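Local coordinates for protein 2-oxo-1,2-dihydroquinoline 8-monooxygenase, oxygenase component (PDB 1Z01) that probably hydroxylates 2-oxo-1,2-dihydroquinoline at position 8, as the oxygenase component that carries a Rieske [2Fe-2S] cluster and a mononuclear iron, at residues A[84-89]-A[108-113]. Numbering follows the deposited sequence.
Sequences CLHRGV and HGFTFD. With FES (Fe2/s2 (inorganic) cluster), chain H.
His-86 and His-108 meet at one iron of a Rieske [2Fe-2S] cluster, the hallmark of this domain, in which two loops supply one cysteine and one histidine each. Both ND1 atoms bind FE1, His-86 ND1 at 2.2 Å, and the rings form an offset edge-to-face pair, the edge of His-86 toward the face of His-108, planes at 89°. The other iron, FE2, takes Cys-84 SG at 2.4 Å and the sulfur of Cys-105.

Phe-110 packs beside the cluster, its CD1 3.3 Å from S1. Its ring lies over CB of His-86, which sits 3.5 Å from the ring centroid and almost on the ring normal, a CH-pi contact; the two rings are nearly parallel but slid apart, with CE1 over the rim of one imidazole face. An alanine here would probably cost CB of His-86 its aromatic face and leave S1 without the contact of CD1. Apolar packing extends the contact along strand 110-113: with CG of Leu-85 between its backbone N and carbonyl carbon (chi1 60°), CD1 reaches the edge of Phe-110 and CD2 reaches CE2 of Phe-112.

The polar ends of His-86 and Arg-87 find partners on the second subunit: Asp-391 for NE2 of His-86, Tyr-376 for NE and Glu-214 for NH1 of Arg-87, tying the cluster to the neighbouring chain. Within the first loop, His-86 N donates to Cys-84 SG over 3.4 Å, at an N-H...S angle of 160°.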
loop_
_atom_site.group_PDB
_atom_site.type_symbol
_atom_site.label_atom_id
_atom_site.label_comp_id
_atom_site.label_asym_id
_atom_site.label_seq_id
_atom_site.Cartn_x
_atom_site.Cartn_y
_atom_site.Cartn_z
ATOM N N CYS A 84 11.965 21.632 -7.775
ATOM C CA CYS A 84 13.079 22.541 -7.588
ATOM C C CYS A 84 14.324 21.745 -7.938
ATOM O O CYS A 84 14.493 20.612 -7.482
ATOM C CB CYS A 84 13.151 23.003 -6.136
ATOM S SG CYS A 84 14.596 24.019 -5.835
ATOM N N LEU A 85 15.196 22.324 -8.750
ATOM C CA LEU A 85 16.407 21.622 -9.140
ATOM C C LEU A 85 17.440 21.524 -8.019
ATOM O O LEU A 85 18.424 20.810 -8.160
ATOM C CB LEU A 85 17.018 22.268 -10.396
ATOM C CG LEU A 85 17.468 23.731 -10.385
ATOM C CD1 LEU A 85 18.824 23.848 -9.685
ATOM C CD2 LEU A 85 17.576 24.245 -11.820
ATOM N N HIS A 86 17.224 22.219 -6.903
ATOM C CA HIS A 86 18.181 22.139 -5.795
ATOM C C HIS A 86 18.071 20.769 -5.140
ATOM O O HIS A 86 18.946 19.909 -5.309
ATOM C CB HIS A 86 17.911 23.202 -4.723
ATOM C CG HIS A 86 18.869 23.148 -3.568
ATOM N ND1 HIS A 86 18.491 23.418 -2.270
ATOM C CD2 HIS A 86 20.199 22.892 -3.524
ATOM C CE1 HIS A 86 19.543 23.335 -1.476
ATOM N NE2 HIS A 86 20.594 23.017 -2.212
ATOM N N ARG A 87 16.992 20.573 -4.384
ATOM C CA ARG A 87 16.779 19.310 -3.694
ATOM C C ARG A 87 15.419 18.650 -3.939
ATOM O O ARG A 87 14.888 17.933 -3.089
ATOM C CB ARG A 87 17.081 19.487 -2.200
ATOM C CG ARG A 87 18.559 19.838 -1.983
ATOM C CD ARG A 87 19.016 19.704 -0.546
ATOM N NE ARG A 87 19.047 18.313 -0.105
ATOM C CZ ARG A 87 19.582 17.906 1.043
ATOM N NH1 ARG A 87 19.558 16.622 1.360
ATOM N NH2 ARG A 87 20.154 18.772 1.868
ATOM N N GLY A 88 14.882 18.914 -5.128
ATOM C CA GLY A 88 13.645 18.308 -5.600
ATOM C C GLY A 88 12.285 18.410 -4.938
ATOM O O GLY A 88 11.461 17.508 -5.127
ATOM N N VAL A 89 12.018 19.464 -4.173
ATOM C CA VAL A 89 10.701 19.583 -3.561
ATOM C C VAL A 89 9.751 20.155 -4.603
ATOM O O VAL A 89 10.187 20.692 -5.617
ATOM C CB VAL A 89 10.715 20.515 -2.323
ATOM C CG1 VAL A 89 11.753 20.036 -1.326
ATOM C CG2 VAL A 89 10.969 21.951 -2.740
ATOM N N HIS A 108 14.690 26.706 0.130
ATOM C CA HIS A 108 15.972 27.405 0.214
ATOM C C HIS A 108 16.051 28.619 -0.700
ATOM O O HIS A 108 17.122 29.196 -0.885
ATOM C CB HIS A 108 17.143 26.467 -0.085
ATOM C CG HIS A 108 17.149 25.223 0.749
ATOM N ND1 HIS A 108 16.622 24.025 0.311
ATOM C CD2 HIS A 108 17.608 24.993 2.003
ATOM C CE1 HIS A 108 16.758 23.112 1.257
ATOM N NE2 HIS A 108 17.354 23.674 2.294
ATOM N N GLY A 109 14.924 28.997 -1.291
ATOM C CA GLY A 109 14.918 30.186 -2.123
ATOM C C GLY A 109 15.338 30.158 -3.580
ATOM O O GLY A 109 15.465 31.227 -4.175
ATOM N N PHE A 110 15.583 28.987 -4.163
ATOM C CA PHE A 110 15.941 28.958 -5.582
ATOM C C PHE A 110 14.774 29.630 -6.303
ATOM O O PHE A 110 13.617 29.305 -6.059
ATOM C CB PHE A 110 16.123 27.521 -6.073
ATOM C CG PHE A 110 17.515 26.978 -5.866
ATOM C CD1 PHE A 110 18.173 27.139 -4.651
ATOM C CD2 PHE A 110 18.163 26.290 -6.889
ATOM C CE1 PHE A 110 19.458 26.622 -4.459
ATOM C CE2 PHE A 110 19.446 25.769 -6.706
ATOM C CZ PHE A 110 20.094 25.937 -5.486
ATOM N N THR A 111 15.081 30.574 -7.183
ATOM C CA THR A 111 14.052 31.327 -7.891
ATOM C C THR A 111 14.163 31.169 -9.408
ATOM O O THR A 111 15.242 31.331 -9.979
ATOM C CB THR A 111 14.158 32.813 -7.491
ATOM O OG1 THR A 111 14.022 32.915 -6.069
ATOM C CG2 THR A 111 13.084 33.653 -8.168
ATOM N N PHE A 112 13.043 30.857 -10.055
ATOM C CA PHE A 112 13.032 30.632 -11.497
ATOM C C PHE A 112 12.153 31.613 -12.265
ATOM O O PHE A 112 11.115 32.066 -11.766
ATOM C CB PHE A 112 12.559 29.202 -11.797
ATOM C CG PHE A 112 13.195 28.159 -10.926
ATOM C CD1 PHE A 112 12.719 27.925 -9.640
ATOM C CD2 PHE A 112 14.313 27.456 -11.367
ATOM C CE1 PHE A 112 13.351 27.004 -8.796
ATOM C CE2 PHE A 112 14.953 26.535 -10.533
ATOM C CZ PHE A 112 14.471 26.311 -9.244
ATOM N N ASP A 113 12.579 31.916 -13.488
ATOM C CA ASP A 113 11.866 32.824 -14.385
ATOM C C ASP A 113 10.687 32.058 -15.004
ATOM O O ASP A 113 10.865 31.002 -15.608
ATOM C CB ASP A 113 12.829 33.303 -15.484
ATOM C CG ASP A 113 12.154 34.178 -16.514
ATOM O OD1 ASP A 113 11.997 33.727 -17.664
ATOM O OD2 ASP A 113 11.782 35.317 -16.172
HETATM FE FE1 FES H . 16.414 23.874 -1.872
HETATM FE FE2 FES H . 14.360 24.160 -3.481
HETATM S S1 FES H . 15.753 25.737 -2.890
HETATM S S2 FES H . 14.931 22.299 -2.496
#